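Local coordinates for ABC transporter, substrate binding protein (Agrobacterium tumefaciens, PDB 3C9H), which probably captures a solute in the periplasm and delivers it to the membrane part of an ABC transporter, and binds a magnesium ion, at residues Tyr130-Glu135 with Phe283-Glu288; Asn233-Tyr238 with Met261-Leu266; Ile292-Leu297 with Pro304-Glu309. All blocks are in the same frame, centred on the assembly; numbering follows the deposited sequence.

Contact 1 (Tyr130-Glu135 with Phe283-Glu288)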
ATOM      1  N   TYR A 130      -2.406  -1.024  13.785  1.00 18.40           N
ATOM      2  CA  TYR A 130      -2.857  -2.332  13.351  1.00 18.56           C
ATOM      3  C   TYR A 130      -2.684  -2.517  11.854  1.00 18.47           C
ATOM      4  O   TYR A 130      -3.167  -1.698  11.056  1.00 17.77           O
ATOM      5  CB  TYR A 130      -4.339  -2.498  13.673  1.00 18.39           C
ATOM      6  CG  TYR A 130      -4.702  -2.443  15.145  1.00 18.16           C
ATOM      7  CD1 TYR A 130      -4.765  -3.602  15.884  1.00 19.30           C
ATOM      8  CD2 TYR A 130      -5.034  -1.235  15.783  1.00 17.64           C
ATOM      9  CE1 TYR A 130      -5.120  -3.591  17.243  1.00 18.88           C
ATOM     10  CE2 TYR A 130      -5.386  -1.214  17.143  1.00 18.05           C
ATOM     11  CZ  TYR A 130      -5.429  -2.398  17.858  1.00 18.28           C
ATOM     12  OH  TYR A 130      -5.786  -2.423  19.167  1.00 18.16           O
ATOM     13  N   ALA A 131      -2.048  -3.610  11.476  1.00 18.83           N
ATOM     14  CA  ALA A 131      -1.943  -4.023  10.084  1.00 19.28           C
ATOM     15  C   ALA A 131      -3.255  -4.664   9.706  1.00 20.30           C
ATOM     16  O   ALA A 131      -3.709  -5.601  10.386  1.00 21.36           O
ATOM     17  CB  ALA A 131      -0.814  -5.055   9.903  1.00 19.75           C
ATOM     18  N   LEU A 132      -3.862  -4.220   8.619  1.00 20.07           N
ATOM     19  CA  LEU A 132      -5.244  -4.647   8.285  1.00 20.02           C
ATOM     20  C   LEU A 132      -5.451  -5.421   6.985  1.00 20.78           C
ATOM     21  O   LEU A 132      -6.555  -5.943   6.753  1.00 20.72           O
ATOM     22  CB  LEU A 132      -6.175  -3.421   8.297  1.00 20.64           C
ATOM     23  CG  LEU A 132      -6.204  -2.661   9.629  1.00 20.90           C
ATOM     24  CD1 LEU A 132      -6.903  -1.277   9.458  1.00 21.84           C
ATOM     25  CD2 LEU A 132      -6.891  -3.501  10.701  1.00 22.88           C
ATOM     26  N   THR A 133      -4.420  -5.456   6.132  1.00 21.38           N
ATOM     27  CA  THR A 133      -4.477  -6.080   4.824  1.00 21.30           C
ATOM     28  C   THR A 133      -3.170  -6.841   4.605  1.00 22.11           C
ATOM     29  O   THR A 133      -2.224  -6.698   5.377  1.00 22.75           O
ATOM     30  CB  THR A 133      -4.588  -5.022   3.700  1.00 21.32           C
ATOM     31  OG1 THR A 133      -3.348  -4.286   3.599  1.00 20.26           O
ATOM     32  CG2 THR A 133      -5.773  -4.058   3.949  1.00 19.54           C
ATOM     33  N   PHE A 134      -3.110  -7.597   3.517  1.00 22.60           N
ATOM     34  CA  PHE A 134      -1.913  -8.386   3.163  1.00 23.18           C
ATOM     35  C   PHE A 134      -1.797  -8.304   1.624  1.00 23.77           C
ATOM     36  O   PHE A 134      -2.454  -9.052   0.910  1.00 24.79           O
ATOM     37  CB  PHE A 134      -2.151  -9.819   3.688  1.00 24.32           C
ATOM     38  CG  PHE A 134      -0.921 -10.686   3.774  1.00 24.18           C
ATOM     39  CD1 PHE A 134      -0.014 -10.535   4.820  1.00 27.62           C
ATOM     40  CD2 PHE A 134      -0.703 -11.685   2.838  1.00 26.27           C
ATOM     41  CE1 PHE A 134       1.121 -11.364   4.914  1.00 27.64           C
ATOM     42  CE2 PHE A 134       0.421 -12.514   2.915  1.00 26.43           C
ATOM     43  CZ  PHE A 134       1.332 -12.351   3.955  1.00 26.18           C
ATOM     44  N   GLU A 135      -1.008  -7.346   1.126  1.00 22.97           N
ATOM     45  CA  GLU A 135      -0.982  -6.965  -0.321  1.00 22.70           C
ATOM     46  C   GLU A 135       0.417  -7.041  -0.951  1.00 22.47           C
ATOM     47  O   GLU A 135       1.336  -6.431  -0.450  1.00 22.80           O
ATOM     48  CB  GLU A 135      -1.529  -5.535  -0.485  1.00 22.17           C
ATOM     49  CG  GLU A 135      -3.033  -5.430  -0.192  1.00 22.88           C
ATOM     50  CD  GLU A 135      -3.492  -3.988  -0.109  1.00 22.58           C
ATOM     51  OE1 GLU A 135      -3.578  -3.341  -1.176  1.00 22.93           O
ATOM     52  OE2 GLU A 135      -3.711  -3.489   1.018  1.00 22.77           O
ATOM     53  N   PHE A 283     -14.585  -1.365  12.612  1.00 24.40           N
ATOM     54  CA  PHE A 283     -15.243  -1.872  11.422  1.00 24.29           C
ATOM     55  C   PHE A 283     -14.249  -2.512  10.429  1.00 24.22           C
ATOM     56  O   PHE A 283     -14.488  -3.608   9.919  1.00 24.64           O
ATOM     57  CB  PHE A 283     -16.100  -0.802  10.741  1.00 25.69           C
ATOM     58  CG  PHE A 283     -16.752  -1.290   9.479  1.00 24.63           C
ATOM     59  CD1 PHE A 283     -17.956  -1.988   9.525  1.00 27.62           C
ATOM     60  CD2 PHE A 283     -16.122  -1.123   8.264  1.00 26.80           C
ATOM     61  CE1 PHE A 283     -18.528  -2.474   8.348  1.00 27.48           C
ATOM     62  CE2 PHE A 283     -16.688  -1.616   7.071  1.00 27.85           C
ATOM     63  CZ  PHE A 283     -17.876  -2.293   7.112  1.00 26.72           C
ATOM     64  N   PHE A 284     -13.131  -1.835  10.176  1.00 23.98           N
ATOM     65  CA  PHE A 284     -12.068  -2.371   9.343  1.00 24.18           C
ATOM     66  C   PHE A 284     -11.474  -3.682   9.870  1.00 23.95           C
ATOM     67  O   PHE A 284     -10.932  -4.440   9.089  1.00 23.95           O
ATOM     68  CB  PHE A 284     -10.953  -1.334   9.130  1.00 25.01           C
ATOM     69  CG  PHE A 284     -11.191  -0.432   7.935  1.00 26.05           C
ATOM     70  CD1 PHE A 284     -10.252  -0.352   6.896  1.00 27.90           C
ATOM     71  CD2 PHE A 284     -12.369   0.301   7.828  1.00 26.80           C
ATOM     72  CE1 PHE A 284     -10.475   0.453   5.797  1.00 27.05           C
ATOM     73  CE2 PHE A 284     -12.608   1.102   6.726  1.00 28.61           C
ATOM     74  CZ  PHE A 284     -11.662   1.184   5.710  1.00 27.46           C
ATOM     75  N   MET A 285     -11.552  -3.921  11.177  1.00 23.60           N
ATOM     76  CA  MET A 285     -11.016  -5.141  11.807  1.00 23.77           C
ATOM     77  C   MET A 285     -12.063  -6.259  11.863  1.00 25.22           C
ATOM     78  O   MET A 285     -11.700  -7.431  12.044  1.00 26.94           O
ATOM     79  CB  MET A 285     -10.538  -4.845  13.242  1.00 23.36           C
ATOM     80  CG  MET A 285      -9.270  -3.959  13.374  1.00 22.94           C
ATOM     81  SD  MET A 285      -8.876  -3.508  15.092  1.00 15.75           S
ATOM     82  CE  MET A 285      -8.074  -5.030  15.612  1.00 18.59           C
ATOM     83  N   SER A 286     -13.339  -5.884  11.703  1.00 25.97           N
ATOM     84  CA  SER A 286     -14.496  -6.772  11.893  1.00 26.36           C
ATOM     85  C   SER A 286     -14.568  -7.864  10.812  1.00 26.78           C
ATOM     86  O   SER A 286     -14.039  -7.694   9.714  1.00 26.09           O
ATOM     87  CB  SER A 286     -15.814  -5.963  11.892  1.00 26.53           C
ATOM     88  OG  SER A 286     -16.166  -5.482  10.589  1.00 25.74           O
ATOM     89  N   LYS A 287     -15.244  -8.967  11.113  1.00 27.62           N
ATOM     90  CA  LYS A 287     -15.501  -9.986  10.088  1.00 28.08           C
ATOM     91  C   LYS A 287     -16.163  -9.372   8.860  1.00 28.06           C
ATOM     92  O   LYS A 287     -15.726  -9.643   7.735  1.00 28.14           O
ATOM     93  CB  LYS A 287     -16.340 -11.146  10.632  1.00 28.49           C
ATOM     94  CG  LYS A 287     -16.359 -12.349   9.713  1.00 29.50           C
ATOM     95  CD  LYS A 287     -17.218 -13.464  10.281  1.00 30.58           C
ATOM     96  CE  LYS A 287     -17.220 -14.677   9.359  1.00 32.60           C
ATOM     97  NZ  LYS A 287     -17.778 -15.869  10.075  1.00 34.22           N
ATOM     98  N   GLU A 288     -17.176  -8.527   9.069  1.00 28.82           N
ATOM     99  CA  GLU A 288     -17.888  -7.864   7.974  1.00 28.84           C
ATOM    100  C   GLU A 288     -16.956  -7.015   7.109  1.00 27.76           C
ATOM    101  O   GLU A 288     -16.935  -7.158   5.898  1.00 26.56           O
ATOM    102  CB  GLU A 288     -19.052  -6.982   8.482  1.00 29.26           C
ATOM    103  CG  GLU A 288     -19.977  -6.461   7.337  1.00 31.43           C
ATOM    104  CD  GLU A 288     -20.919  -5.293   7.728  1.00 33.85           C
ATOM    105  OE1 GLU A 288     -21.270  -5.139   8.931  1.00 42.41           O
ATOM    106  OE2 GLU A 288     -21.320  -4.525   6.808  1.00 41.62           O
TER

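Contact 2 (Asn233-Tyr238 with Met261-Leu266). With CIT (citric acid), chain D.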
ATOM      1  N   ASN A 233       6.984  -3.450  -9.021  1.00 21.40           N
ATOM      2  CA  ASN A 233       6.562  -3.128  -7.639  1.00 21.61           C
ATOM      3  C   ASN A 233       5.218  -2.430  -7.532  1.00 21.08           C
ATOM      4  O   ASN A 233       5.030  -1.520  -6.719  1.00 21.33           O
ATOM      5  CB  ASN A 233       7.626  -2.293  -6.923  1.00 22.59           C
ATOM      6  CG  ASN A 233       8.665  -3.134  -6.207  1.00 23.49           C
ATOM      7  OD1 ASN A 233       9.525  -2.594  -5.478  1.00 27.78           O
ATOM      8  ND2 ASN A 233       8.595  -4.439  -6.386  1.00 20.63           N
ATOM      9  N   ILE A 234       4.262  -2.904  -8.317  1.00 20.58           N
ATOM     10  CA  ILE A 234       2.940  -2.324  -8.372  1.00 20.74           C
ATOM     11  C   ILE A 234       2.081  -3.050  -7.340  1.00 20.90           C
ATOM     12  O   ILE A 234       2.288  -4.233  -7.093  1.00 19.82           O
ATOM     13  CB  ILE A 234       2.339  -2.452  -9.818  1.00 21.61           C
ATOM     14  CG1 ILE A 234       3.327  -1.840 -10.824  1.00 22.13           C
ATOM     15  CG2 ILE A 234       0.945  -1.784  -9.914  1.00 20.67           C
ATOM     16  CD1 ILE A 234       3.756  -0.404 -10.492  1.00 23.36           C
ATOM     17  N   LEU A 235       1.117  -2.338  -6.748  1.00 21.20           N
ATOM     18  CA  LEU A 235       0.190  -2.949  -5.819  1.00 21.49           C
ATOM     19  C   LEU A 235      -0.675  -4.011  -6.513  1.00 21.55           C
ATOM     20  O   LEU A 235      -1.423  -3.712  -7.436  1.00 21.27           O
ATOM     21  CB  LEU A 235      -0.655  -1.886  -5.105  1.00 21.79           C
ATOM     22  CG  LEU A 235       0.070  -0.955  -4.107  1.00 22.82           C
ATOM     23  CD1 LEU A 235      -0.927   0.042  -3.508  1.00 24.26           C
ATOM     24  CD2 LEU A 235       0.814  -1.749  -2.994  1.00 23.72           C
ATOM     25  N   GLY A 236      -0.579  -5.249  -6.043  1.00 21.17           N
ATOM     26  CA  GLY A 236      -1.280  -6.374  -6.667  1.00 21.18           C
ATOM     27  C   GLY A 236      -2.785  -6.252  -6.567  1.00 21.65           C
ATOM     28  O   GLY A 236      -3.496  -6.669  -7.452  1.00 21.68           O
ATOM     29  N   SER A 237      -3.266  -5.677  -5.466  1.00 21.58           N
ATOM     30  CA  SER A 237      -4.698  -5.480  -5.253  1.00 21.59           C
ATOM     31  C   SER A 237      -5.271  -4.540  -6.309  1.00 21.65           C
ATOM     32  O   SER A 237      -6.274  -4.820  -6.919  1.00 22.70           O
ATOM     33  CB  SER A 237      -4.920  -4.914  -3.848  1.00 21.45           C
ATOM     34  OG  SER A 237      -3.980  -3.877  -3.578  1.00 22.50           O
ATOM     35  N   TYR A 238      -4.600  -3.417  -6.532  1.00 22.10           N
ATOM     36  CA  TYR A 238      -5.000  -2.447  -7.533  1.00 21.59           C
ATOM     37  C   TYR A 238      -4.862  -3.055  -8.919  1.00 22.09           C
ATOM     38  O   TYR A 238      -5.710  -2.813  -9.781  1.00 21.68           O
ATOM     39  CB  TYR A 238      -4.115  -1.216  -7.443  1.00 21.74           C
ATOM     40  CG  TYR A 238      -4.310  -0.334  -6.204  1.00 20.73           C
ATOM     41  CD1 TYR A 238      -5.102  -0.728  -5.120  1.00 22.98           C
ATOM     42  CD2 TYR A 238      -3.688   0.889  -6.130  1.00 19.66           C
ATOM     43  CE1 TYR A 238      -5.242   0.090  -3.988  1.00 22.38           C
ATOM     44  CE2 TYR A 238      -3.834   1.707  -5.033  1.00 20.39           C
ATOM     45  CZ  TYR A 238      -4.621   1.305  -3.959  1.00 20.69           C
ATOM     46  OH  TYR A 238      -4.744   2.127  -2.861  1.00 21.14           O
ATOM     47  N   MET A 261       3.068  -6.004   1.795  1.00 22.28           N
ATOM     48  CA  MET A 261       2.824  -4.949   2.771  1.00 22.44           C
ATOM     49  C   MET A 261       1.459  -5.139   3.359  1.00 21.49           C
ATOM     50  O   MET A 261       0.644  -5.908   2.848  1.00 20.71           O
ATOM     51  CB  MET A 261       2.950  -3.546   2.155  1.00 22.80           C
ATOM     52  CG  MET A 261       1.815  -3.108   1.226  1.00 22.23           C
ATOM     53  SD  MET A 261       0.216  -2.515   1.913  1.00 15.53           S
ATOM     54  CE  MET A 261       0.866  -1.592   3.259  1.00 33.80           C
ATOM     55  N   SER A 262       1.208  -4.396   4.424  1.00 21.08           N
ATOM     56  CA  SER A 262      -0.080  -4.438   5.091  1.00 20.52           C
ATOM     57  C   SER A 262      -0.455  -3.007   5.390  1.00 20.52           C
ATOM     58  O   SER A 262       0.350  -2.295   5.974  1.00 21.74           O
ATOM     59  CB  SER A 262       0.046  -5.198   6.407  1.00 20.89           C
ATOM     60  OG  SER A 262       0.380  -6.566   6.224  1.00 23.12           O
ATOM     61  N   ARG A 263      -1.659  -2.568   5.007  1.00 19.36           N
ATOM     62  CA  ARG A 263      -2.107  -1.218   5.343  1.00 18.47           C
ATOM     63  C   ARG A 263      -2.270  -1.116   6.868  1.00 18.20           C
ATOM     64  O   ARG A 263      -2.845  -2.006   7.515  1.00 19.07           O
ATOM     65  CB  ARG A 263      -3.440  -0.900   4.654  1.00 18.83           C
ATOM     66  CG  ARG A 263      -3.301  -0.770   3.166  1.00 18.76           C
ATOM     67  CD  ARG A 263      -4.611  -0.553   2.460  1.00 18.76           C
ATOM     68  NE  ARG A 263      -4.365  -0.858   1.066  1.00 19.80           N
ATOM     69  CZ  ARG A 263      -3.942   0.007   0.160  1.00 20.65           C
ATOM     70  NH1 ARG A 263      -3.847   1.307   0.417  1.00 19.75           N
ATOM     71  NH2 ARG A 263      -3.661  -0.449  -1.048  1.00 21.38           N
ATOM     72  N   ILE A 264      -1.762  -0.038   7.433  1.00 17.95           N
ATOM     73  CA  ILE A 264      -1.789   0.177   8.877  1.00 17.62           C
ATOM     74  C   ILE A 264      -2.762   1.284   9.236  1.00 17.14           C
ATOM     75  O   ILE A 264      -2.713   2.385   8.670  1.00 16.87           O
ATOM     76  CB  ILE A 264      -0.370   0.504   9.412  1.00 18.03           C
ATOM     77  CG1 ILE A 264       0.546  -0.732   9.353  1.00 19.21           C
ATOM     78  CG2 ILE A 264      -0.412   1.057  10.868  1.00 17.59           C
ATOM     79  CD1 ILE A 264       1.962  -0.403   9.905  1.00 19.09           C
ATOM     80  N   GLY A 265      -3.679   0.959  10.141  1.00 16.87           N
ATOM     81  CA  GLY A 265      -4.625   1.894  10.677  1.00 17.39           C
ATOM     82  C   GLY A 265      -4.299   2.279  12.105  1.00 17.74           C
ATOM     83  O   GLY A 265      -3.876   1.461  12.902  1.00 18.20           O
ATOM     84  N   LEU A 266      -4.521   3.548  12.406  1.00 17.19           N
ATOM     85  CA  LEU A 266      -4.349   4.103  13.771  1.00 16.93           C
ATOM     86  C   LEU A 266      -5.238   5.339  13.931  1.00 17.59           C
ATOM     87  O   LEU A 266      -5.659   5.917  12.945  1.00 17.54           O
ATOM     88  CB  LEU A 266      -2.885   4.447  14.044  1.00 16.40           C
ATOM     89  CG  LEU A 266      -2.205   5.518  13.172  1.00 16.61           C
ATOM     90  CD1 LEU A 266      -2.573   6.924  13.664  1.00 16.16           C
ATOM     91  CD2 LEU A 266      -0.637   5.335  13.124  1.00 16.82           C
TER
HETATM   92  C1  CIT D 402      -1.629   3.310  -1.883  1.00 17.93           C
HETATM   93  O1  CIT D 402      -1.867   2.834  -0.737  1.00 17.54           O
HETATM   94  O2  CIT D 402      -2.513   3.301  -2.765  1.00 17.63           O
HETATM   95  C2  CIT D 402      -0.267   3.855  -2.220  1.00 17.50           C
HETATM   96  C3  CIT D 402      -0.299   5.090  -3.139  1.00 17.42           C
HETATM   97  O7  CIT D 402      -1.250   6.069  -2.622  1.00 19.10           O
HETATM   98  C4  CIT D 402       1.072   5.753  -3.207  1.00 18.12           C
HETATM   99  C5  CIT D 402       1.517   6.321  -1.897  1.00 17.92           C
HETATM  100  O3  CIT D 402       2.695   6.121  -1.460  1.00 16.88           O
HETATM  101  O4  CIT D 402       0.695   7.038  -1.307  1.00 16.89           O
HETATM  102  C6  CIT D 402      -0.714   4.731  -4.576  1.00 19.20           C
HETATM  103  O5  CIT D 402      -1.729   5.234  -5.128  1.00 17.96           O
HETATM  104  O6  CIT D 402      -0.061   3.912  -5.234  1.00 19.63           O

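Contact 3 (Ile292-Leu297 with Pro304-Glu309)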
ATOM      1  N   ILE A 292     -15.580  -7.719   3.142  1.00 26.97           N
ATOM      2  CA  ILE A 292     -15.717  -6.763   2.022  1.00 27.46           C
ATOM      3  C   ILE A 292     -14.390  -6.575   1.307  1.00 28.09           C
ATOM      4  O   ILE A 292     -14.327  -6.660   0.077  1.00 28.34           O
ATOM      5  CB  ILE A 292     -16.283  -5.387   2.462  1.00 27.33           C
ATOM      6  CG1 ILE A 292     -17.723  -5.537   2.977  1.00 26.79           C
ATOM      7  CG2 ILE A 292     -16.213  -4.380   1.293  1.00 26.93           C
ATOM      8  CD1 ILE A 292     -18.233  -4.320   3.816  1.00 26.58           C
ATOM      9  N   MET A 293     -13.321  -6.341   2.057  1.00 29.18           N
ATOM     10  CA  MET A 293     -11.958  -6.275   1.470  1.00 29.98           C
ATOM     11  C   MET A 293     -11.604  -7.521   0.627  1.00 30.33           C
ATOM     12  O   MET A 293     -11.265  -7.440  -0.561  1.00 30.18           O
ATOM     13  CB  MET A 293     -10.910  -6.221   2.577  1.00 30.34           C
ATOM     14  CG  MET A 293     -10.611  -4.891   3.211  1.00 32.77           C
ATOM     15  SD  MET A 293      -9.476  -5.199   4.626  1.00 29.52           S
ATOM     16  CE  MET A 293      -9.766  -3.696   5.546  1.00 32.26           C
ATOM     17  N   ALA A 294     -11.684  -8.678   1.268  1.00 30.68           N
ATOM     18  CA  ALA A 294     -11.325  -9.938   0.643  1.00 31.62           C
ATOM     19  C   ALA A 294     -12.188 -10.268  -0.574  1.00 32.34           C
ATOM     20  O   ALA A 294     -11.676 -10.732  -1.590  1.00 31.81           O
ATOM     21  CB  ALA A 294     -11.420 -11.065   1.652  1.00 30.51           C
ATOM     22  N   ARG A 295     -13.495 -10.058  -0.450  1.00 33.30           N
ATOM     23  CA  ARG A 295     -14.446 -10.546  -1.447  1.00 34.57           C
ATOM     24  C   ARG A 295     -14.812  -9.513  -2.485  1.00 35.01           C
ATOM     25  O   ARG A 295     -15.230  -9.884  -3.596  1.00 35.25           O
ATOM     26  CB  ARG A 295     -15.716 -11.050  -0.777  1.00 35.69           C
ATOM     27  CG  ARG A 295     -15.458 -12.044   0.317  1.00 38.31           C
ATOM     28  CD  ARG A 295     -15.508 -13.506  -0.110  1.00 42.97           C
ATOM     29  NE  ARG A 295     -15.712 -14.342   1.081  1.00 43.54           N
ATOM     30  CZ  ARG A 295     -14.774 -14.637   1.991  1.00 46.84           C
ATOM     31  NH1 ARG A 295     -13.513 -14.218   1.855  1.00 47.86           N
ATOM     32  NH2 ARG A 295     -15.101 -15.390   3.042  1.00 48.13           N
ATOM     33  N   GLN A 296     -14.675  -8.233  -2.144  1.00 34.86           N
ATOM     34  CA  GLN A 296     -15.060  -7.165  -3.061  1.00 35.35           C
ATOM     35  C   GLN A 296     -13.887  -6.405  -3.634  1.00 35.21           C
ATOM     36  O   GLN A 296     -13.904  -6.089  -4.828  1.00 35.91           O
ATOM     37  CB  GLN A 296     -16.046  -6.195  -2.413  1.00 35.58           C
ATOM     38  CG  GLN A 296     -17.421  -6.808  -2.237  1.00 37.40           C
ATOM     39  CD  GLN A 296     -18.440  -5.842  -1.641  1.00 37.11           C
ATOM     40  OE1 GLN A 296     -18.554  -4.691  -2.063  1.00 41.27           O
ATOM     41  NE2 GLN A 296     -19.202  -6.325  -0.666  1.00 39.89           N
ATOM     42  N   LEU A 297     -12.866  -6.122  -2.822  1.00 34.11           N
ATOM     43  CA  LEU A 297     -11.808  -5.201  -3.232  1.00 33.65           C
ATOM     44  C   LEU A 297     -10.517  -5.897  -3.649  1.00 33.09           C
ATOM     45  O   LEU A 297      -9.521  -5.226  -3.929  1.00 32.71           O
ATOM     46  CB  LEU A 297     -11.503  -4.193  -2.096  1.00 33.68           C
ATOM     47  CG  LEU A 297     -12.663  -3.580  -1.297  1.00 34.53           C
ATOM     48  CD1 LEU A 297     -12.149  -2.549  -0.297  1.00 34.38           C
ATOM     49  CD2 LEU A 297     -13.698  -2.980  -2.232  1.00 36.21           C
ATOM     50  N   PRO A 304      -8.462 -13.193  11.750  1.00 30.53           N
ATOM     51  CA  PRO A 304      -8.512 -14.640  11.915  1.00 31.71           C
ATOM     52  C   PRO A 304      -9.944 -15.197  11.738  1.00 32.80           C
ATOM     53  O   PRO A 304     -10.131 -16.413  11.676  1.00 34.16           O
ATOM     54  CB  PRO A 304      -7.979 -14.852  13.341  1.00 31.83           C
ATOM     55  CG  PRO A 304      -8.270 -13.590  14.074  1.00 31.62           C
ATOM     56  CD  PRO A 304      -8.223 -12.486  13.031  1.00 31.01           C
ATOM     57  N   GLU A 305     -10.936 -14.320  11.658  1.00 33.11           N
ATOM     58  CA  GLU A 305     -12.317 -14.715  11.394  1.00 33.77           C
ATOM     59  C   GLU A 305     -12.689 -14.888   9.927  1.00 33.82           C
ATOM     60  O   GLU A 305     -13.798 -15.337   9.637  1.00 34.08           O
ATOM     61  CB  GLU A 305     -13.264 -13.675  11.974  1.00 34.14           C
ATOM     62  CG  GLU A 305     -13.119 -13.480  13.453  1.00 34.66           C
ATOM     63  CD  GLU A 305     -14.193 -12.554  13.972  1.00 36.40           C
ATOM     64  OE1 GLU A 305     -14.124 -11.319  13.708  1.00 40.13           O
ATOM     65  OE2 GLU A 305     -15.126 -13.069  14.612  1.00 39.35           O
ATOM     66  N   VAL A 306     -11.805 -14.525   9.001  1.00 33.30           N
ATOM     67  CA  VAL A 306     -12.126 -14.592   7.575  1.00 33.06           C
ATOM     68  C   VAL A 306     -11.356 -15.740   6.881  1.00 33.86           C
ATOM     69  O   VAL A 306     -10.139 -15.871   7.025  1.00 32.83           O
ATOM     70  CB  VAL A 306     -11.899 -13.210   6.900  1.00 33.23           C
ATOM     71  CG1 VAL A 306     -12.223 -13.241   5.388  1.00 30.64           C
ATOM     72  CG2 VAL A 306     -12.730 -12.138   7.626  1.00 28.59           C
ATOM     73  N   ALA A 307     -12.106 -16.586   6.169  1.00 34.62           N
ATOM     74  CA  ALA A 307     -11.568 -17.753   5.448  1.00 35.55           C
ATOM     75  C   ALA A 307     -11.647 -17.506   3.957  1.00 36.07           C
ATOM     76  O   ALA A 307     -12.414 -16.668   3.512  1.00 37.12           O
ATOM     77  CB  ALA A 307     -12.359 -19.025   5.804  1.00 35.56           C
ATOM     78  N   GLY A 308     -10.827 -18.218   3.194  1.00 36.35           N
ATOM     79  CA  GLY A 308     -10.875 -18.152   1.732  1.00 36.36           C
ATOM     80  C   GLY A 308      -9.524 -17.833   1.136  1.00 36.53           C
ATOM     81  O   GLY A 308      -8.523 -17.759   1.849  1.00 36.43           O
ATOM     82  N   GLU A 309      -9.488 -17.644  -0.180  1.00 36.99           N
ATOM     83  CA  GLU A 309      -8.208 -17.515  -0.883  1.00 36.90           C
ATOM     84  C   GLU A 309      -7.582 -16.129  -0.698  1.00 35.68           C
ATOM     85  O   GLU A 309      -6.356 -16.003  -0.614  1.00 35.93           O
ATOM     86  CB  GLU A 309      -8.357 -17.900  -2.364  1.00 37.61           C
ATOM     87  CG  GLU A 309      -8.967 -16.862  -3.262  1.00 40.00           C
ATOM     88  CD  GLU A 309      -8.885 -17.255  -4.749  1.00 41.33           C
ATOM     89  OE1 GLU A 309      -9.149 -18.438  -5.089  1.00 47.92           O
ATOM     90  OE2 GLU A 309      -8.561 -16.373  -5.577  1.00 48.23           O
TER
HETATM   91  O   HOH W   1     -14.994 -16.333   6.245  1.00 51.60           O

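Contact 1 (Tyr130-Glu135 with Phe283-Glu288)
M285, at the end of helix 274-285, reaches across to Y130 and L132; M285 and L132 contribute the largest shares of the 210 Å² buried between the segments, with Y130 and F284 adding the rest. The sulfur makes a Met-aromatic contact: M285 SD stands 4.2 Å from the centroid of the Y130 ring and only 10° off the ring normal, which places it over the centre of one face. The methyl goes on toward the rim of the ring, with M285 CE 3.6 Å from Y130 CD1. A bend at chi3 (80°) turns this methyl out of the line of the chain and lays the thioether against the tyrosine.

Nearer the backbone of the same residue, M285 CG rests 3.6 Å from L132 CD2. The other branch of that leucine goes to the preceding residue of the helix, L132 CD1 lying 4.1 Å from F284 CB, so the fork of L132 serves both helix residues. Each of these three pairs of side chains crosses at about a right angle.

Outside partners fix the surroundings. Y130 OH is tied to S111 and S116, M285 also touches W119, and the F284 ring meets F92 edge-to-face. The break between helices 274-285 and 287-296 follows directly after M285.

All four touching residues are buried, and what passes between them is dispersion and sulfur-ring contact, consistent with an apolar seam joining strand 129-131 and the loop after it to the helical layer of this lobe.

Contact 2 (Asn233-Tyr238 with Met261-Leu266)
The two segments meet at what is probably the solute pocket of this periplasmic binding protein, occupied here by a citrate that probably comes from the crystallisation liquor. Y238, on the first turn of helix 236-245, and R263, on the loop leading into strand 264-266, take hold of the same carboxylate by different oxygens. Y238 OH donates to CIT O2 at 2.5 Å, and R263 NH1 donates to CIT O1 at 2.8 Å with a bent N-H...O angle of 137°. CIT O2 lies near the plane of the tyrosine ring, at its edge.

The two protein groups also lie close together: R263 NH2 is 3.3 Å from Y238 OH, with ring and guanidinium planes 20° apart. L235 CD1 lies 3.7 Å from both R263 NH2 and CIT O2, and over one face of the Y238 ring toward its rim. R263 is extended from CG to NE, and this straight run carries the guanidinium from the strand side to the helix side.

Second-shell residues hold the arginine there. E135 forms a salt bridge to R263 NE through one carboxylate oxygen and bonds S237 OG through the other. D43 N is hydrogen-bonded to Y238 OH, and D43 with S41 forms the magnesium site, whose ion is about 4 Å from the Y238 side chain; S41 OG, T70 OG1, S94 OG and Y176 OH also bind the citrate.

Such a buried guanidinium, set between E135 and a bound carboxylate, would probably stay charged, and its pairing with a phenol donor is consistent with a pocket suited to an anionic group.

Contact 3 (Ile292-Leu297 with Pro304-Glu309)
Helix 287-296 is flanked here by the irregular loop that leads to helix 312-319, and R295, late in that first helix, makes the polar contact between them. Its guanidinium closes on one backbone carbonyl: R295 NH2 lies 3.0 Å and R295 NH1 3.2 Å from A307 O. Both bonds are weak, with N-H...O angles of 130° and 127°, as when one acceptor sits between the two terminal nitrogens of a single arginine. A chain bent at chi2 (-94°) swings the group off the helix toward the loop. R295 is solvent-exposed and touches a crystal neighbour, so this pose may partly reflect the crystal. One water adds a bridge, accepting from A307 N at 2.9 Å and, weakly, from R295 NH2.

In the solute-binding protein fold this helix belongs to the helical layer of one lobe, and the chain folds back after it, so that loop residues 304-309 lie against it. The apolar pair is loose, V306 CG1 lying 4.4 Å from A294 CB; the same methyl is also 3.9 Å from R295 NH1, arriving from the direction opposite to the arginine. V306 also touches Q290 and T291 of the helix.

Beyond A307, at the backbone angles of G308 a CB would press on the carbonyl O of A307 and come close to R295 NH1. The G308 carbonyl accepts from T311 OG1 and T314 OG1 at the approach to helix 312-319.

Contacts 1 and 2 are wholly buried, whereas contact 3 is half exposed and its centre lies about 17 Å from the centre of the chain, against about 2 Å for the centre of contact 2. Neighbouring strands 129-131 and 258-268 join the first two: L132 N to R263 O is 2.7 Å. The segments of contacts 1 and 3 both include part of helix 287-296, though contact 1 touches through the end of helix 274-285; F284 CD1 packs 3.6 Å from M293 CE between them. Chemistry follows position: sulfur and hydrocarbon meet in contact 1, charge and phenol grip a carboxylate in contact 2, and contact 3 relies on weak arginine-to-carbonyl bonds with a water bridge.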